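Local coordinates for protein NAD-dependent epimerase/dehydratase (Veillonella parvula DSM 2008, PDB 3R6D) that probably binds NAD(P) through a Rossmann-type domain and may act as an epimerase or dehydratase, at residues S145-T155 and E198-G209. Sequence-based numbering, arbitrary orientation.
Sequences SNLNYTILRLT and ETPFHRTSIGVG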
loop_
_atom_site.group_PDB
_atom_site.type_symbol
_atom_site.label_atom_id
_atom_site.label_comp_id
_atom_site.label_asym_id
_atom_site.label_seq_id
_atom_site.Cartn_x
_atom_site.Cartn_y
_atom_site.Cartn_z
ATOM N N SER A 145 12.432 -1.188 10.958
ATOM C CA SER A 145 13.349 -0.587 10.079
ATOM C C SER A 145 13.574 0.832 10.465
ATOM O O SER A 145 12.821 1.418 11.277
ATOM C CB SER A 145 12.821 -0.697 8.660
ATOM O OG SER A 145 11.953 0.393 8.324
ATOM N N ASN A 146 14.574 1.418 9.837
ATOM C CA ASN A 146 14.854 2.793 9.994
ATOM C C ASN A 146 14.232 3.672 8.898
ATOM O O ASN A 146 14.527 4.862 8.778
ATOM C CB ASN A 146 16.400 2.875 9.983
ATOM C CG ASN A 146 17.043 2.147 8.720
ATOM O OD1 ASN A 146 16.460 2.196 7.627
ATOM N ND2 ASN A 146 18.200 1.451 8.889
ATOM N N LEU A 147 13.371 3.053 8.060
ATOM C CA LEU A 147 12.835 3.727 6.887
ATOM C C LEU A 147 11.794 4.751 7.303
ATOM O O LEU A 147 11.126 4.612 8.361
ATOM C CB LEU A 147 12.199 2.726 5.900
ATOM C CG LEU A 147 13.178 1.699 5.345
ATOM C CD1 LEU A 147 12.464 0.620 4.567
ATOM C CD2 LEU A 147 14.241 2.365 4.449
ATOM N N ASN A 148 11.596 5.770 6.470
ATOM C CA ASN A 148 10.520 6.698 6.676
ATOM C C ASN A 148 9.243 6.089 6.078
ATOM O O ASN A 148 8.871 6.368 4.923
ATOM C CB ASN A 148 10.813 8.058 6.070
ATOM C CG ASN A 148 9.675 9.018 6.298
ATOM O OD1 ASN A 148 8.775 8.721 7.099
ATOM N ND2 ASN A 148 9.632 10.112 5.551
ATOM N N TYR A 149 8.599 5.212 6.863
ATOM C CA TYR A 149 7.461 4.436 6.403
ATOM C C TYR A 149 6.145 5.108 6.710
ATOM O O TYR A 149 5.992 5.807 7.734
ATOM C CB TYR A 149 7.489 3.009 6.994
ATOM C CG TYR A 149 7.249 2.954 8.485
ATOM C CD1 TYR A 149 5.949 2.961 8.984
ATOM C CD2 TYR A 149 8.309 2.860 9.399
ATOM C CE1 TYR A 149 5.682 2.920 10.341
ATOM C CE2 TYR A 149 8.068 2.804 10.772
ATOM C CZ TYR A 149 6.740 2.829 11.224
ATOM O OH TYR A 149 6.430 2.765 12.579
ATOM N N THR A 150 5.166 4.822 5.848
ATOM C CA THR A 150 3.762 4.982 6.232
ATOM C C THR A 150 3.081 3.651 5.949
ATOM O O THR A 150 3.097 3.187 4.789
ATOM C CB THR A 150 3.033 6.068 5.391
ATOM O OG1 THR A 150 3.839 7.256 5.285
ATOM C CG2 THR A 150 1.678 6.371 6.003
ATOM N N ILE A 151 2.517 3.034 6.983
ATOM C CA ILE A 151 1.707 1.839 6.798
ATOM C C ILE A 151 0.272 2.288 6.685
ATOM O O ILE A 151 -0.193 3.103 7.494
ATOM C CB ILE A 151 1.925 0.852 7.955
ATOM C CG1 ILE A 151 3.378 0.304 7.919
ATOM C CG2 ILE A 151 0.864 -0.256 7.912
ATOM C CD1 ILE A 151 3.771 -0.396 9.198
ATOM N N LEU A 152 -0.457 1.779 5.679
ATOM C CA LEU A 152 -1.894 2.034 5.541
ATOM C C LEU A 152 -2.629 0.785 5.956
ATOM O O LEU A 152 -2.519 -0.258 5.308
ATOM C CB LEU A 152 -2.227 2.444 4.078
ATOM C CG LEU A 152 -1.462 3.706 3.613
ATOM C CD1 LEU A 152 -1.828 3.934 2.149
ATOM C CD2 LEU A 152 -1.786 4.889 4.471
ATOM N N ARG A 153 -3.334 0.856 7.086
ATOM C CA ARG A 153 -4.119 -0.265 7.588
ATOM C C ARG A 153 -5.499 -0.252 6.947
ATOM O O ARG A 153 -6.328 0.585 7.298
ATOM C CB ARG A 153 -4.243 -0.215 9.115
ATOM C CG ARG A 153 -2.929 -0.445 9.844
ATOM C CD ARG A 153 -3.054 -0.213 11.332
ATOM N NE ARG A 153 -3.083 1.202 11.669
ATOM C CZ ARG A 153 -4.081 1.833 12.294
ATOM N NH1 ARG A 153 -5.256 1.220 12.517
ATOM N NH2 ARG A 153 -3.927 3.110 12.657
ATOM N N LEU A 154 -5.719 -1.137 5.971
ATOM C CA LEU A 154 -6.971 -1.102 5.206
ATOM C C LEU A 154 -7.981 -2.029 5.803
ATOM O O LEU A 154 -7.660 -3.174 6.137
ATOM C CB LEU A 154 -6.734 -1.480 3.746
ATOM C CG LEU A 154 -5.623 -0.691 3.023
ATOM C CD1 LEU A 154 -5.633 -1.028 1.546
ATOM C CD2 LEU A 154 -5.794 0.830 3.220
ATOM N N THR A 155 -9.231 -1.547 5.895
ATOM C CA THR A 155 -10.366 -2.403 6.200
ATOM C C THR A 155 -10.794 -3.147 4.904
ATOM O O THR A 155 -10.031 -3.159 3.942
ATOM C CB THR A 155 -11.440 -1.610 6.913
ATOM O OG1 THR A 155 -12.472 -2.519 7.338
ATOM C CG2 THR A 155 -12.028 -0.482 6.051
ATOM N N GLU A 198 4.489 16.274 5.582
ATOM C CA GLU A 198 4.259 14.833 5.652
ATOM C C GLU A 198 4.531 14.264 7.042
ATOM O O GLU A 198 4.588 13.040 7.215
ATOM C CB GLU A 198 4.992 14.060 4.530
ATOM C CG GLU A 198 6.512 14.016 4.636
ATOM C CD GLU A 198 7.189 13.085 3.616
ATOM O OE1 GLU A 198 6.580 12.755 2.558
ATOM O OE2 GLU A 198 8.373 12.717 3.865
ATOM N N THR A 199 4.660 15.133 8.045
ATOM C CA THR A 199 4.908 14.644 9.399
ATOM C C THR A 199 3.836 13.673 9.931
ATOM O O THR A 199 4.199 12.719 10.623
ATOM C CB THR A 199 5.210 15.777 10.405
ATOM O OG1 THR A 199 4.067 16.620 10.511
ATOM C CG2 THR A 199 6.425 16.592 9.953
ATOM N N PRO A 200 2.534 13.866 9.601
ATOM C CA PRO A 200 1.569 12.865 10.089
ATOM C C PRO A 200 1.774 11.473 9.486
ATOM O O PRO A 200 1.154 10.508 9.963
ATOM C CB PRO A 200 0.204 13.401 9.642
ATOM C CG PRO A 200 0.427 14.872 9.448
ATOM C CD PRO A 200 1.847 15.000 8.936
ATOM N N PHE A 201 2.597 11.379 8.434
ATOM C CA PHE A 201 2.848 10.157 7.748
ATOM C C PHE A 201 4.265 9.634 7.957
ATOM O O PHE A 201 4.663 8.656 7.372
ATOM C CB PHE A 201 2.562 10.373 6.263
ATOM C CG PHE A 201 1.192 10.925 6.025
ATOM C CD1 PHE A 201 0.064 10.224 6.457
ATOM C CD2 PHE A 201 1.023 12.192 5.464
ATOM C CE1 PHE A 201 -1.185 10.759 6.327
ATOM C CE2 PHE A 201 -0.235 12.733 5.323
ATOM C CZ PHE A 201 -1.346 12.018 5.747
ATOM N N HIS A 202 5.051 10.323 8.783
ATOM C CA HIS A 202 6.443 9.976 8.990
ATOM C C HIS A 202 6.541 8.884 10.054
ATOM O O HIS A 202 6.367 9.156 11.245
ATOM C CB HIS A 202 7.208 11.221 9.470
ATOM C CG HIS A 202 8.697 11.051 9.481
ATOM N ND1 HIS A 202 9.392 10.427 10.500
ATOM C CD2 HIS A 202 9.626 11.403 8.563
ATOM C CE1 HIS A 202 10.682 10.399 10.198
ATOM N NE2 HIS A 202 10.854 11.004 9.039
ATOM N N ARG A 203 6.837 7.653 9.634
ATOM C CA ARG A 203 6.939 6.505 10.548
ATOM C C ARG A 203 5.659 6.374 11.352
ATOM O O ARG A 203 5.690 6.233 12.574
ATOM C CB ARG A 203 8.181 6.587 11.425
ATOM C CG ARG A 203 9.445 6.564 10.587
ATOM C CD ARG A 203 10.732 6.655 11.415
ATOM N NE ARG A 203 10.868 5.620 12.442
ATOM C CZ ARG A 203 11.277 4.358 12.244
ATOM N NH1 ARG A 203 11.530 3.904 11.030
ATOM N NH2 ARG A 203 11.406 3.519 13.283
ATOM N N THR A 204 4.540 6.313 10.648
ATOM C CA THR A 204 3.261 6.084 11.284
ATOM C C THR A 204 2.456 5.015 10.535
ATOM O O THR A 204 2.752 4.674 9.396
ATOM C CB THR A 204 2.452 7.383 11.375
ATOM O OG1 THR A 204 2.174 7.806 10.058
ATOM C CG2 THR A 204 3.187 8.468 12.127
ATOM N N SER A 205 1.448 4.502 11.221
ATOM C CA SER A 205 0.540 3.500 10.705
ATOM C C SER A 205 -0.874 4.036 10.829
ATOM O O SER A 205 -1.377 4.243 11.941
ATOM C CB SER A 205 0.660 2.246 11.529
ATOM O OG SER A 205 -0.271 1.306 11.022
ATOM N N ILE A 206 -1.500 4.278 9.677
ATOM C CA ILE A 206 -2.746 5.043 9.604
ATOM C C ILE A 206 -3.825 4.143 8.989
ATOM O O ILE A 206 -3.611 3.562 7.923
ATOM C CB ILE A 206 -2.522 6.315 8.722
ATOM C CG1 ILE A 206 -1.374 7.182 9.272
ATOM C CG2 ILE A 206 -3.793 7.169 8.611
ATOM C CD1 ILE A 206 -1.474 7.543 10.738
ATOM N N GLY A 207 -4.989 4.045 9.640
ATOM C CA GLY A 207 -6.102 3.293 9.062
ATOM C C GLY A 207 -6.801 4.105 7.976
ATOM O O GLY A 207 -6.817 5.349 8.031
ATOM N N VAL A 208 -7.379 3.412 7.002
ATOM C CA VAL A 208 -8.123 4.070 5.921
ATOM C C VAL A 208 -9.472 3.356 5.825
ATOM O O VAL A 208 -9.516 2.148 5.564
ATOM C CB VAL A 208 -7.371 4.013 4.567
ATOM C CG1 VAL A 208 -8.100 4.891 3.564
ATOM C CG2 VAL A 208 -5.936 4.507 4.686
ATOM N N GLY A 209 -10.552 4.127 6.025
ATOM C CA GLY A 209 -11.875 3.527 6.046
ATOM C C GLY A 209 -12.901 4.424 5.387
ATOM O O GLY A 209 -12.687 5.642 5.277
HETATM O O HOH W 1 6.547 11.120 5.910
#
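R153 and S205 meet through two torsions. In R153 a bend at chi3 (-77°) turns the guanidinium back across the neighbouring strand, and in S205 OG stands anti to the backbone N (chi1 178°), facing NE. One edge of the guanidinium, NE with NH2, meets two oxygens of S205. R153 NE donates to S205 OG at 2.9 Å, and R153 NH2 donates to S205 O, also at 2.9 Å and nearly straight (171°). Both acceptors lie close to the guanidinium plane, but NH2 sits above the plane of the carbonyl. One guanidinium face lies over the backbone of G207. E114 forms a salt bridge with R153 NH1. With an alanine here, S205 OG and the E114 carboxylate would probably lose this partner, and a gap would open over G207.

Strands 148-154 and 204-209 run parallel, side by side in the sheet of a Rossmann-type domain. I151 gives its N-H to T204 O and takes I206 N on its O, at 2.8 Å. R153 does the same one step on, with I206 O and V208 N. L152, L154 and V208 share the opposite sheet face from R153. There L154 CD2 packs on V208 CB, and helix 182-193 covers both leucines.

Ahead of strand 204-209, R203 reaches back to the turn before strand 148-154. Its NH1 donates to both S145 O and L147 O, each at 2.8 Å and near the guanidinium plane. R203 CA sits over the centre of the Y149 ring in a CH-pi contact, 3.7 Å from the centroid. T150 OG1 donates to F201 O at 2.6 Å, on a lone pair, and R102 also bonds this hydroxyl. N148 OD1 lies over one face of the H202 ring, 3.2 Å from CD2. A water bridges N148 ND2 to E198 O.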